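Reducing end xylose-releasing exo-oligoxylanase (Paenibacillus barengoltzii G22, PDB 5YXT) hydrolyses xylo-oligosaccharides as a family 8 glycoside hydrolase, probably releasing xylose one unit at a time from the reducing end. Local coordinates at residues 13-18 against 25-30; 96-101 against 111-116; 223-228 against 274-279; 314-319 against 352-357. All blocks are in the same frame, centred on the assembly; numbering follows the deposited sequence.

In the fold
The four contacts follow one another along the chain without interleaving. Contact 1 lies near the N-terminus, and contacts 2, 3 and 4 lie in the family 8 glycoside hydrolase region. Contacts 1 and 2 sit on opposite sides of the chain's centre, their own centres about 36 Å apart. Contacts 1 and 3 touch, through a salt bridge from Arg-14 NH1 to Glu-274 OE1. Contacts 2 and 4 come within about 8 Å at their nearest atoms. Helix 355-369 starts in contact 4 and packs on Leu-17 of contact 1. Helix 263-276 runs into contact 3 and touches Tyr-357 of contact 4. The N-terminal segment is thus tied to helices of the catalytic fold.

Contact 1: 13-18 against 25-30; sequences YRNLLA and EAIQRR
Ile-27 meets Leu-17 and Ala-18 in a small apolar contact between the short helix 16-20 and the start of helix 24-40, near the N-terminus. The Ile-27 side chain does most of the touching. Its CD1 methyl lies 3.6 Å from Leu-17 CB and 3.9 Å from Ala-18 CB. The same methyl comes to 3.4 Å from Ala-18 N, so it sits against the backbone as well as the side chains. The other branch, CG2, reaches Leu-17 CD1 at 4.0 Å. CG1 is anti to the carbonyl carbon of Ile-27 (chi1 -67°), and with chi2 extended at 155° the CD1 methyl reaches the short helix.

Asn-15 is the N-cap of that helix. Its OD1 accepts from Ala-18 N at 3.1 Å, with a nearly straight N-H...O angle of 165°. The donor lies well above the carbonyl plane. Without that amide, an alanine here would probably leave Ala-18 N lacking its cap and make the first turn less firmly set against Ile-27.

Leu-17 also packs on Leu-366 and Leu-369 of helix 355-369, and on Val-341 and Trp-345 of helix 335-345. No hydrogen bond joins the two segments. The contact therefore rests on van der Waals packing, while the Asn-15 cap satisfies the backbone N-H that lies closest to the Ile-27 methyl.

Contact 2: 96-101 against 111-116; sequences TYMYMT and WSCAPD
Cys-113 SG rests against Met-98 CG at 3.5 Å, where the C-terminal part of helix 84-98 faces strand 112-113. The thiol also lies 3.9 Å from Tyr-97 O. Met-98 CG is anti to the carbonyl carbon (chi1 -68°), which brings this methylene to the sulfur of Cys-113. Further along, the Tyr-97 ring meets the backbone of Asp-116. Asp-116 O stands 4.1 Å above one face of the Tyr-97 ring, offset toward the rim. Thr-96 CB lies over the opposite face.

A water joins the same two residues. It is 2.8 Å from Tyr-97 OH and donates a weak, long bond of 3.5 Å to Asp-116 O.

The next shell sets these groups. Trp-93 touches both Met-98 and Cys-113, and Met-71 of helix 68-80 also packs on Met-98. Arg-119 NE donates to Tyr-97 O. Within this chain, strand 112-113 is an outer strand of the antiparallel four-stranded sheet, next to 65-67, and Ser-112 OG bonds Asp-65 OD2.

The chemistry is thus split in two. Sulfur and methylene pack at the buried end, whereas toward the outside a tyrosine hydroxyl and a backbone carbonyl are linked through water, weakly on the carbonyl side.

Contact 3: 223-228 against 274-279; sequences ASRQYL and EWFAAD
Helix 214-231 packs here, through Arg-225, against the C-terminal part of helix 263-276 and the turn at Phe-276, Ala-278 and Asp-279. The contact belongs to the helical barrel of the family 8 fold. Ala-278 CB sits over the centre of one guanidinium face of Arg-225, 3.6 Å from CZ. Phe-276 CB approaches Arg-225 NH2 obliquely at 3.8 Å. In Arg-225, CG is anti to the carbonyl carbon (chi1 -79°) and the chain runs extended to NE, which carries the guanidinium across to Ala-278. On the way, Arg-225 CD passes Asp-279 CB at 4.1 Å.

Asp-279 does not pair with the guanidinium. Its OD2 instead accepts from a water at 3.1 Å, and that water also donates to Arg-225 O at 2.9 Å. Asp-279 OD2 has a second partner in His-229 NE2, while OD1 bonds Trp-281 N and so caps the start of helix 281-294.

The charge of Arg-225 is met elsewhere: NE pairs with Asp-272 OD2 and NH1 with Glu-203 OE2. A leucine in its place would probably leave both carboxylates without their cationic mate and Ala-278 without a flat group to rest on.

Ala-277 has positive phi (45°) and turns the chain out of helix 263-276. From helix 214-231, Arg-225 reaches three others: 199-208 with Glu-203, 263-276 with Asp-272, and 281-294 with Gln-282.

Contact 4: 314-319 against 352-357; sequences PALHPV and GKRRYY
His-317 and Tyr-357 form the aromatic part of this contact. The edge of the Tyr-357 ring points at the face of the His-317 ring, a T-shaped pair with centroids 5.1 Å apart and planes at 65°. Tyr-357 CD2 makes the nearest approach, 3.6 Å from His-317 CD2. A CH-pi contact lies beside it. Tyr-357 CB stands 3.8 Å from the centroid of the His-317 ring, only 12° off its normal. CB points toward His-317; with CG anti to the backbone N (chi1 -171°) the CD2 edge of the tyrosine ring follows it over the histidine. Leu-316 CB lies against the opposite face, offset from its centre, and the imidazole sits between the two.

Polar groups surround the pair. Arg-354 O lies at the edge of the His-317 ring, in its plane, 3.6 Å from CE1. His-317 ND1 has its hydrogen bond with Asp-358 OD1, one residue past Tyr-357. Tyr-357 OH bonds Ser-260 O. Internal to 352-357, a type I turn runs from Gly-352 to Arg-355, and Arg-355 NH1 donates to Gly-352 O at 2.8 Å.

A methyl meets a charged group on the outer side. Leu-316 CD1 lies at the edge of the Arg-354 guanidinium, 3.5 Å from NE and 3.7 Å from NH1.

His-317 is the N-cap residue of helix 318-327, and Tyr-357 lies in the first turn of helix 355-369. The contact thus joins the starts of two helices of the (alpha/alpha)6 barrel fold of family 8 glycoside hydrolases.

Contact 1: 13-18 against 25-30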
loop_
_atom_site.group_PDB
_atom_site.type_symbol
_atom_site.label_atom_id
_atom_site.label_comp_id
_atom_site.label_asym_id
_atom_site.label_seq_id
_atom_site.Cartn_x
_atom_site.Cartn_y
_atom_site.Cartn_z
ATOM N N TYR C 13 27.181 -1.677 6.270
ATOM C CA TYR C 13 26.329 -1.539 5.102
ATOM C C TYR C 13 25.180 -2.527 5.165
ATOM O O TYR C 13 25.353 -3.679 5.568
ATOM C CB TYR C 13 27.143 -1.745 3.822
ATOM C CG TYR C 13 28.196 -0.681 3.671
ATOM C CD1 TYR C 13 29.409 -0.762 4.358
ATOM C CD2 TYR C 13 27.964 0.426 2.877
ATOM C CE1 TYR C 13 30.362 0.230 4.239
ATOM C CE2 TYR C 13 28.905 1.405 2.742
ATOM C CZ TYR C 13 30.098 1.311 3.422
ATOM O OH TYR C 13 31.017 2.319 3.268
ATOM N N ARG C 14 24.009 -2.056 4.757
ATOM C CA ARG C 14 22.827 -2.898 4.655
ATOM C C ARG C 14 22.951 -3.828 3.453
ATOM O O ARG C 14 23.300 -3.391 2.354
ATOM C CB ARG C 14 21.599 -1.995 4.529
ATOM C CG ARG C 14 20.233 -2.640 4.602
ATOM C CD ARG C 14 19.174 -1.649 5.169
ATOM N NE ARG C 14 18.942 -0.484 4.313
ATOM C CZ ARG C 14 19.578 0.674 4.442
ATOM N NH1 ARG C 14 20.478 0.809 5.395
ATOM N NH2 ARG C 14 19.319 1.701 3.624
ATOM N N ASN C 15 22.693 -5.116 3.660
ATOM C CA ASN C 15 22.512 -6.062 2.556
ATOM C C ASN C 15 21.006 -6.168 2.367
ATOM O O ASN C 15 20.349 -7.029 2.956
ATOM C CB ASN C 15 23.148 -7.420 2.844
ATOM C CG ASN C 15 22.985 -8.405 1.687
ATOM O OD1 ASN C 15 22.096 -8.254 0.840
ATOM N ND2 ASN C 15 23.839 -9.427 1.652
ATOM N N LEU C 16 20.464 -5.268 1.542
ATOM C CA LEU C 16 19.016 -5.136 1.426
ATOM C C LEU C 16 18.379 -6.415 0.894
ATOM O O LEU C 16 17.303 -6.808 1.350
ATOM C CB LEU C 16 18.666 -3.947 0.529
ATOM C CG LEU C 16 17.209 -3.493 0.671
ATOM C CD1 LEU C 16 16.894 -3.226 2.124
ATOM C CD2 LEU C 16 16.866 -2.266 -0.191
ATOM N N LEU C 17 19.023 -7.078 -0.071
ATOM C CA LEU C 17 18.463 -8.321 -0.603
ATOM C C LEU C 17 18.306 -9.364 0.499
ATOM O O LEU C 17 17.268 -10.028 0.596
ATOM C CB LEU C 17 19.348 -8.857 -1.724
ATOM C CG LEU C 17 19.321 -8.042 -3.019
ATOM C CD1 LEU C 17 20.482 -8.382 -3.950
ATOM C CD2 LEU C 17 17.999 -8.237 -3.715
ATOM N N ALA C 18 19.321 -9.500 1.354
ATOM C CA ALA C 18 19.226 -10.459 2.450
ATOM C C ALA C 18 18.161 -10.037 3.448
ATOM O O ALA C 18 17.410 -10.879 3.951
ATOM C CB ALA C 18 20.581 -10.612 3.134
ATOM N N GLU C 25 23.582 -16.893 0.063
ATOM C CA GLU C 25 24.317 -17.642 -0.952
ATOM C C GLU C 25 23.871 -17.257 -2.360
ATOM O O GLU C 25 24.705 -17.004 -3.235
ATOM N N ALA C 26 22.556 -17.214 -2.603
ATOM C CA ALA C 26 22.075 -16.862 -3.938
ATOM C C ALA C 26 22.445 -15.433 -4.309
ATOM O O ALA C 26 22.668 -15.135 -5.487
ATOM C CB ALA C 26 20.560 -17.046 -4.037
ATOM N N ILE C 27 22.488 -14.533 -3.329
ATOM C CA ILE C 27 22.878 -13.152 -3.605
ATOM C C ILE C 27 24.319 -13.101 -4.102
ATOM O O ILE C 27 24.622 -12.484 -5.133
ATOM C CB ILE C 27 22.669 -12.284 -2.350
ATOM C CG1 ILE C 27 21.180 -12.159 -2.028
ATOM C CG2 ILE C 27 23.285 -10.907 -2.516
ATOM C CD1 ILE C 27 20.900 -11.877 -0.572
ATOM N N GLN C 28 25.224 -13.780 -3.390
ATOM C CA GLN C 28 26.626 -13.819 -3.786
ATOM C C GLN C 28 26.802 -14.423 -5.175
ATOM O O GLN C 28 27.621 -13.943 -5.967
ATOM C CB GLN C 28 27.433 -14.614 -2.755
ATOM C CG GLN C 28 27.877 -13.803 -1.552
ATOM C CD GLN C 28 28.768 -12.636 -1.941
ATOM O OE1 GLN C 28 28.613 -11.523 -1.434
ATOM N NE2 GLN C 28 29.703 -12.885 -2.851
ATOM N N ARG C 29 26.057 -15.492 -5.484
ATOM C CA ARG C 29 26.187 -16.123 -6.794
ATOM C C ARG C 29 25.674 -15.208 -7.898
ATOM O O ARG C 29 26.266 -15.137 -8.973
ATOM C CB ARG C 29 25.441 -17.459 -6.819
ATOM N N ARG C 30 24.577 -14.491 -7.647
ATOM C CA ARG C 30 24.069 -13.549 -8.640
ATOM C C ARG C 30 25.088 -12.456 -8.942
ATOM O O ARG C 30 25.317 -12.112 -10.107
ATOM C CB ARG C 30 22.758 -12.938 -8.157
ATOM C CG ARG C 30 22.013 -12.150 -9.226
ATOM C CD ARG C 30 21.593 -13.025 -10.404
ATOM N NE ARG C 30 20.410 -13.813 -10.081
ATOM C CZ ARG C 30 19.185 -13.315 -9.960
ATOM N NH1 ARG C 30 18.972 -12.021 -10.151
ATOM N NH2 ARG C 30 18.171 -14.117 -9.650
#

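Contact 2: 96-101 against 111-116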
loop_
_atom_site.group_PDB
_atom_site.type_symbol
_atom_site.label_atom_id
_atom_site.label_comp_id
_atom_site.label_asym_id
_atom_site.label_seq_id
_atom_site.Cartn_x
_atom_site.Cartn_y
_atom_site.Cartn_z
ATOM N N THR C 96 45.757 7.323 -21.835
ATOM C CA THR C 96 46.541 7.333 -23.065
ATOM C C THR C 96 45.788 7.975 -24.221
ATOM O O THR C 96 46.406 8.634 -25.063
ATOM C CB THR C 96 46.970 5.916 -23.445
ATOM O OG1 THR C 96 45.814 5.124 -23.729
ATOM C CG2 THR C 96 47.752 5.279 -22.331
ATOM N N TYR C 97 44.465 7.826 -24.268
ATOM C CA TYR C 97 43.685 8.255 -25.418
ATOM C C TYR C 97 42.684 9.355 -25.113
ATOM O O TYR C 97 42.322 10.104 -26.020
ATOM C CB TYR C 97 42.924 7.061 -26.011
ATOM C CG TYR C 97 43.812 5.989 -26.599
ATOM C CD1 TYR C 97 43.799 4.698 -26.088
ATOM C CD2 TYR C 97 44.641 6.260 -27.683
ATOM C CE1 TYR C 97 44.599 3.708 -26.628
ATOM C CE2 TYR C 97 45.451 5.272 -28.231
ATOM C CZ TYR C 97 45.421 4.000 -27.699
ATOM O OH TYR C 97 46.210 3.010 -28.228
ATOM N N MET C 98 42.217 9.466 -23.870
ATOM C CA MET C 98 41.142 10.392 -23.538
ATOM C C MET C 98 41.604 11.640 -22.798
ATOM O O MET C 98 40.964 12.691 -22.929
ATOM C CB MET C 98 40.079 9.672 -22.701
ATOM C CG MET C 98 39.325 8.621 -23.507
ATOM S SD MET C 98 38.041 7.804 -22.555
ATOM C CE MET C 98 38.852 6.432 -21.873
ATOM N N TYR C 99 42.684 11.561 -22.033
ATOM C CA TYR C 99 43.166 12.730 -21.306
ATOM C C TYR C 99 43.623 13.805 -22.284
ATOM O O TYR C 99 44.412 13.532 -23.193
ATOM C CB TYR C 99 44.309 12.348 -20.367
ATOM C CG TYR C 99 44.816 13.504 -19.541
ATOM C CD1 TYR C 99 44.043 14.039 -18.521
ATOM C CD2 TYR C 99 46.063 14.059 -19.780
ATOM C CE1 TYR C 99 44.493 15.095 -17.759
ATOM C CE2 TYR C 99 46.530 15.118 -19.020
ATOM C CZ TYR C 99 45.739 15.633 -18.014
ATOM O OH TYR C 99 46.193 16.689 -17.257
ATOM N N MET C 100 43.109 15.028 -22.103
ATOM C CA MET C 100 43.359 16.141 -23.009
ATOM C C MET C 100 44.495 17.020 -22.490
ATOM O O MET C 100 44.460 17.486 -21.345
ATOM C CB MET C 100 42.085 16.964 -23.204
ATOM C CG MET C 100 41.029 16.237 -24.020
ATOM S SD MET C 100 39.613 17.306 -24.345
ATOM C CE MET C 100 40.265 18.116 -25.791
ATOM N N THR C 101 45.490 17.262 -23.340
ATOM C CA THR C 101 46.653 18.058 -22.965
ATOM C C THR C 101 46.690 19.441 -23.613
ATOM O O THR C 101 47.644 20.191 -23.376
ATOM C CB THR C 101 47.937 17.296 -23.314
ATOM O OG1 THR C 101 47.887 16.892 -24.687
ATOM C CG2 THR C 101 48.059 16.062 -22.445
ATOM N N TRP C 111 35.110 13.145 -23.786
ATOM C CA TRP C 111 34.057 12.239 -23.347
ATOM C C TRP C 111 33.878 11.064 -24.302
ATOM O O TRP C 111 33.487 9.982 -23.860
ATOM C CB TRP C 111 32.737 12.996 -23.155
ATOM C CG TRP C 111 32.014 13.390 -24.423
ATOM C CD1 TRP C 111 32.271 14.480 -25.205
ATOM C CD2 TRP C 111 30.895 12.725 -25.023
ATOM N NE1 TRP C 111 31.394 14.525 -26.259
ATOM C CE2 TRP C 111 30.537 13.462 -26.168
ATOM C CE3 TRP C 111 30.160 11.580 -24.706
ATOM C CZ2 TRP C 111 29.495 13.080 -27.004
ATOM C CZ3 TRP C 111 29.121 11.204 -25.537
ATOM C CH2 TRP C 111 28.798 11.952 -26.669
ATOM N N SER C 112 34.211 11.221 -25.584
ATOM C CA SER C 112 33.882 10.210 -26.588
ATOM C C SER C 112 35.086 9.916 -27.473
ATOM O O SER C 112 35.625 10.822 -28.118
ATOM C CB SER C 112 32.700 10.663 -27.445
ATOM O OG SER C 112 32.547 9.810 -28.562
ATOM N N CYS C 113 35.482 8.649 -27.525
ATOM C CA CYS C 113 36.548 8.181 -28.396
ATOM C C CYS C 113 36.084 6.931 -29.135
ATOM O O CYS C 113 35.170 6.221 -28.704
ATOM C CB CYS C 113 37.833 7.874 -27.609
ATOM S SG CYS C 113 38.637 9.326 -26.907
ATOM N N ALA C 114 36.726 6.667 -30.242
ATOM C CA ALA C 114 36.442 5.414 -30.910
ATOM C C ALA C 114 37.245 4.280 -30.263
ATOM O O ALA C 114 38.250 4.530 -29.593
ATOM C CB ALA C 114 36.774 5.527 -32.393
ATOM N N PRO C 115 36.823 3.023 -30.444
ATOM C CA PRO C 115 37.523 1.917 -29.771
ATOM C C PRO C 115 38.985 1.820 -30.141
ATOM O O PRO C 115 39.765 1.226 -29.386
ATOM C CB PRO C 115 36.752 0.674 -30.238
ATOM C CG PRO C 115 35.447 1.173 -30.694
ATOM C CD PRO C 115 35.684 2.539 -31.240
ATOM N N ASP C 116 39.381 2.382 -31.280
ATOM C CA ASP C 116 40.786 2.461 -31.641
ATOM C C ASP C 116 41.535 3.538 -30.875
ATOM O O ASP C 116 42.768 3.546 -30.907
ATOM C CB ASP C 116 40.923 2.713 -33.142
ATOM C CG ASP C 116 40.724 4.160 -33.506
ATOM O OD1 ASP C 116 39.583 4.648 -33.427
ATOM O OD2 ASP C 116 41.697 4.826 -33.875
HETATM O O HOH W 1 44.244 1.171 -28.807
#

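Contact 3: 223-228 against 274-279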
loop_
_atom_site.group_PDB
_atom_site.type_symbol
_atom_site.label_atom_id
_atom_site.label_comp_id
_atom_site.label_asym_id
_atom_site.label_seq_id
_atom_site.Cartn_x
_atom_site.Cartn_y
_atom_site.Cartn_z
ATOM N N ALA C 223 24.378 21.975 -1.368
ATOM C CA ALA C 223 23.702 22.638 -2.484
ATOM C C ALA C 223 23.038 21.633 -3.418
ATOM O O ALA C 223 21.947 21.883 -3.931
ATOM C CB ALA C 223 24.682 23.508 -3.279
ATOM N N SER C 224 23.707 20.515 -3.695
ATOM C CA SER C 224 23.127 19.534 -4.595
ATOM C C SER C 224 21.929 18.836 -3.961
ATOM O O SER C 224 20.971 18.494 -4.663
ATOM C CB SER C 224 24.191 18.507 -5.010
ATOM O OG SER C 224 24.936 18.977 -6.124
ATOM N N ARG C 225 21.967 18.592 -2.648
ATOM C CA ARG C 225 20.810 17.984 -2.002
ATOM C C ARG C 225 19.597 18.890 -2.109
ATOM O O ARG C 225 18.498 18.437 -2.448
ATOM C CB ARG C 225 21.119 17.669 -0.544
ATOM C CG ARG C 225 21.921 16.423 -0.404
ATOM C CD ARG C 225 22.080 15.997 1.038
ATOM N NE ARG C 225 23.014 14.889 1.070
ATOM C CZ ARG C 225 24.203 14.934 1.655
ATOM N NH1 ARG C 225 24.594 16.032 2.299
ATOM N NH2 ARG C 225 24.987 13.870 1.612
ATOM N N GLN C 226 19.785 20.184 -1.843
ATOM C CA GLN C 226 18.681 21.131 -1.968
ATOM C C GLN C 226 18.219 21.252 -3.413
ATOM O O GLN C 226 17.017 21.397 -3.681
ATOM C CB GLN C 226 19.097 22.508 -1.460
ATOM C CG GLN C 226 19.516 22.586 -0.021
ATOM C CD GLN C 226 20.005 23.975 0.324
ATOM O OE1 GLN C 226 20.469 24.713 -0.553
ATOM N NE2 GLN C 226 19.896 24.350 1.595
ATOM N N TYR C 227 19.165 21.219 -4.358
ATOM C CA TYR C 227 18.807 21.403 -5.759
ATOM C C TYR C 227 17.869 20.304 -6.236
ATOM O O TYR C 227 16.924 20.564 -6.988
ATOM C CB TYR C 227 20.067 21.444 -6.628
ATOM C CG TYR C 227 19.728 21.425 -8.102
ATOM C CD1 TYR C 227 19.252 22.569 -8.723
ATOM C CD2 TYR C 227 19.850 20.262 -8.856
ATOM C CE1 TYR C 227 18.919 22.570 -10.040
ATOM C CE2 TYR C 227 19.517 20.254 -10.203
ATOM C CZ TYR C 227 19.051 21.419 -10.780
ATOM O OH TYR C 227 18.710 21.454 -12.103
ATOM N N LEU C 228 18.097 19.070 -5.795
ATOM C CA LEU C 228 17.240 17.986 -6.248
ATOM C C LEU C 228 15.790 18.182 -5.822
ATOM O O LEU C 228 14.892 17.656 -6.495
ATOM C CB LEU C 228 17.785 16.649 -5.750
ATOM C CG LEU C 228 19.126 16.260 -6.378
ATOM C CD1 LEU C 228 19.653 14.977 -5.745
ATOM C CD2 LEU C 228 18.974 16.102 -7.897
ATOM N N GLU C 274 21.706 5.786 1.907
ATOM C CA GLU C 274 22.412 4.704 2.585
ATOM C C GLU C 274 23.750 5.175 3.144
ATOM O O GLU C 274 24.117 4.805 4.262
ATOM C CB GLU C 274 22.616 3.506 1.648
ATOM C CG GLU C 274 23.654 2.467 2.133
ATOM C CD GLU C 274 23.208 1.637 3.356
ATOM O OE1 GLU C 274 22.219 1.993 4.042
ATOM O OE2 GLU C 274 23.873 0.612 3.646
ATOM N N TRP C 275 24.489 5.999 2.393
ATOM C CA TRP C 275 25.833 6.387 2.826
ATOM C C TRP C 275 25.818 7.475 3.886
ATOM O O TRP C 275 26.705 7.497 4.748
ATOM C CB TRP C 275 26.675 6.892 1.651
ATOM C CG TRP C 275 27.297 5.815 0.806
ATOM C CD1 TRP C 275 27.076 4.472 0.890
ATOM C CD2 TRP C 275 28.224 6.007 -0.260
ATOM N NE1 TRP C 275 27.813 3.816 -0.063
ATOM C CE2 TRP C 275 28.523 4.741 -0.786
ATOM C CE3 TRP C 275 28.822 7.135 -0.831
ATOM C CZ2 TRP C 275 29.404 4.568 -1.852
ATOM C CZ3 TRP C 275 29.697 6.964 -1.885
ATOM C CH2 TRP C 275 29.984 5.694 -2.383
ATOM N N PHE C 276 24.853 8.390 3.835
ATOM C CA PHE C 276 24.892 9.565 4.694
ATOM C C PHE C 276 23.598 9.852 5.428
ATOM O O PHE C 276 23.644 10.573 6.429
ATOM C CB PHE C 276 25.311 10.804 3.882
ATOM C CG PHE C 276 26.763 10.783 3.516
ATOM C CD1 PHE C 276 27.726 11.168 4.442
ATOM C CD2 PHE C 276 27.171 10.309 2.291
ATOM C CE1 PHE C 276 29.068 11.115 4.132
ATOM C CE2 PHE C 276 28.517 10.257 1.968
ATOM C CZ PHE C 276 29.461 10.656 2.887
ATOM N N ALA C 277 22.464 9.315 4.981
ATOM C CA ALA C 277 21.174 9.468 5.658
ATOM C C ALA C 277 20.948 10.920 6.079
ATOM O O ALA C 277 20.535 11.215 7.203
ATOM C CB ALA C 277 21.065 8.508 6.847
ATOM N N ALA C 278 21.216 11.832 5.143
ATOM C CA ALA C 278 21.355 13.255 5.436
ATOM C C ALA C 278 20.092 14.067 5.202
ATOM O O ALA C 278 19.906 15.098 5.851
ATOM C CB ALA C 278 22.470 13.866 4.583
ATOM N N ASP C 279 19.237 13.664 4.272
ATOM C CA ASP C 279 18.085 14.473 3.883
ATOM C C ASP C 279 16.869 13.569 3.811
ATOM O O ASP C 279 16.723 12.794 2.849
ATOM C CB ASP C 279 18.329 15.174 2.552
ATOM C CG ASP C 279 17.179 16.078 2.144
ATOM O OD1 ASP C 279 16.209 16.228 2.923
ATOM O OD2 ASP C 279 17.255 16.651 1.042
HETATM O O HOH W 2 18.661 15.664 -1.563
#

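Contact 4: 314-319 against 352-357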
loop_
_atom_site.group_PDB
_atom_site.type_symbol
_atom_site.label_atom_id
_atom_site.label_comp_id
_atom_site.label_asym_id
_atom_site.label_seq_id
_atom_site.Cartn_x
_atom_site.Cartn_y
_atom_site.Cartn_z
ATOM N N PRO C 314 9.127 4.455 -26.816
ATOM C CA PRO C 314 9.451 3.584 -25.684
ATOM C C PRO C 314 10.777 3.976 -25.051
ATOM O O PRO C 314 11.622 4.630 -25.663
ATOM C CB PRO C 314 9.539 2.191 -26.323
ATOM C CG PRO C 314 8.908 2.330 -27.673
ATOM C CD PRO C 314 9.166 3.730 -28.094
ATOM N N ALA C 315 10.946 3.556 -23.799
ATOM C CA ALA C 315 12.231 3.681 -23.123
ATOM C C ALA C 315 13.308 2.938 -23.904
ATOM O O ALA C 315 13.109 1.788 -24.309
ATOM C CB ALA C 315 12.128 3.119 -21.699
ATOM N N LEU C 316 14.447 3.600 -24.136
ATOM C CA LEU C 316 15.577 2.904 -24.761
ATOM C C LEU C 316 16.204 1.874 -23.832
ATOM O O LEU C 316 16.701 0.840 -24.295
ATOM C CB LEU C 316 16.665 3.886 -25.203
ATOM C CG LEU C 316 16.705 4.460 -26.613
ATOM C CD1 LEU C 316 16.382 3.376 -27.666
ATOM C CD2 LEU C 316 15.807 5.705 -26.758
ATOM N N HIS C 317 16.211 2.142 -22.532
ATOM C CA HIS C 317 16.903 1.298 -21.556
ATOM C C HIS C 317 15.973 0.925 -20.407
ATOM O O HIS C 317 16.165 1.360 -19.262
ATOM C CB HIS C 317 18.155 2.012 -21.048
ATOM C CG HIS C 317 19.061 2.462 -22.145
ATOM N ND1 HIS C 317 19.838 1.583 -22.872
ATOM C CD2 HIS C 317 19.284 3.688 -22.672
ATOM C CE1 HIS C 317 20.521 2.255 -23.782
ATOM N NE2 HIS C 317 20.204 3.534 -23.681
ATOM N N PRO C 318 14.956 0.103 -20.675
ATOM C CA PRO C 318 14.015 -0.262 -19.602
ATOM C C PRO C 318 14.622 -1.110 -18.496
ATOM O O PRO C 318 14.146 -1.044 -17.357
ATOM C CB PRO C 318 12.911 -1.022 -20.353
ATOM C CG PRO C 318 13.575 -1.545 -21.574
ATOM C CD PRO C 318 14.546 -0.466 -21.974
ATOM N N VAL C 319 15.643 -1.918 -18.787
ATOM C CA VAL C 319 16.301 -2.663 -17.715
ATOM C C VAL C 319 17.072 -1.714 -16.806
ATOM O O VAL C 319 17.049 -1.849 -15.574
ATOM C CB VAL C 319 17.208 -3.754 -18.316
ATOM C CG1 VAL C 319 18.150 -4.321 -17.269
ATOM C CG2 VAL C 319 16.336 -4.843 -18.928
ATOM N N GLY C 352 22.071 -8.067 -26.548
ATOM C CA GLY C 352 21.789 -7.290 -27.739
ATOM C C GLY C 352 22.578 -6.001 -27.798
ATOM O O GLY C 352 23.436 -5.703 -26.963
ATOM N N LYS C 353 22.245 -5.197 -28.810
ATOM C CA LYS C 353 23.070 -4.048 -29.159
ATOM C C LYS C 353 22.912 -2.858 -28.211
ATOM O O LYS C 353 23.794 -1.997 -28.184
ATOM C CB LYS C 353 22.757 -3.609 -30.590
ATOM N N ARG C 354 21.830 -2.779 -27.436
ATOM C CA ARG C 354 21.581 -1.629 -26.575
ATOM C C ARG C 354 21.890 -1.911 -25.103
ATOM O O ARG C 354 21.467 -1.145 -24.231
ATOM C CB ARG C 354 20.132 -1.162 -26.731
ATOM C CG ARG C 354 19.922 -0.177 -27.873
ATOM C CD ARG C 354 18.627 -0.452 -28.610
ATOM N NE ARG C 354 18.089 0.751 -29.249
ATOM C CZ ARG C 354 18.555 1.282 -30.378
ATOM N NH1 ARG C 354 17.997 2.379 -30.878
ATOM N NH2 ARG C 354 19.576 0.721 -31.012
ATOM N N ARG C 355 22.651 -2.963 -24.819
ATOM C CA ARG C 355 22.789 -3.501 -23.466
ATOM C C ARG C 355 23.724 -2.707 -22.560
ATOM O O ARG C 355 23.700 -2.919 -21.342
ATOM C CB ARG C 355 23.298 -4.934 -23.549
ATOM C CG ARG C 355 24.731 -5.009 -24.067
ATOM C CD ARG C 355 25.202 -6.446 -24.165
ATOM N NE ARG C 355 26.598 -6.558 -24.582
ATOM C CZ ARG C 355 26.992 -6.623 -25.849
ATOM N NH1 ARG C 355 26.085 -6.578 -26.822
ATOM N NH2 ARG C 355 28.288 -6.730 -26.142
ATOM N N TYR C 356 24.544 -1.809 -23.108
ATOM C CA TYR C 356 25.642 -1.239 -22.331
ATOM C C TYR C 356 25.134 -0.388 -21.167
ATOM O O TYR C 356 25.540 -0.584 -20.015
ATOM C CB TYR C 356 26.551 -0.431 -23.256
ATOM C CG TYR C 356 27.223 0.769 -22.633
ATOM C CD1 TYR C 356 28.442 0.651 -21.974
ATOM C CD2 TYR C 356 26.653 2.030 -22.740
ATOM C CE1 TYR C 356 29.061 1.767 -21.422
ATOM C CE2 TYR C 356 27.250 3.130 -22.187
ATOM C CZ TYR C 356 28.450 3.004 -21.538
ATOM O OH TYR C 356 29.020 4.136 -21.001
ATOM N N TYR C 357 24.236 0.562 -21.444
ATOM C CA TYR C 357 23.767 1.454 -20.381
ATOM C C TYR C 357 22.920 0.690 -19.362
ATOM O O TYR C 357 23.073 0.887 -18.147
ATOM C CB TYR C 357 22.994 2.627 -20.992
ATOM C CG TYR C 357 22.634 3.740 -20.020
ATOM C CD1 TYR C 357 23.621 4.500 -19.384
ATOM C CD2 TYR C 357 21.307 4.026 -19.734
ATOM C CE1 TYR C 357 23.281 5.520 -18.492
ATOM C CE2 TYR C 357 20.964 5.043 -18.849
ATOM C CZ TYR C 357 21.950 5.783 -18.243
ATOM O OH TYR C 357 21.587 6.775 -17.380
#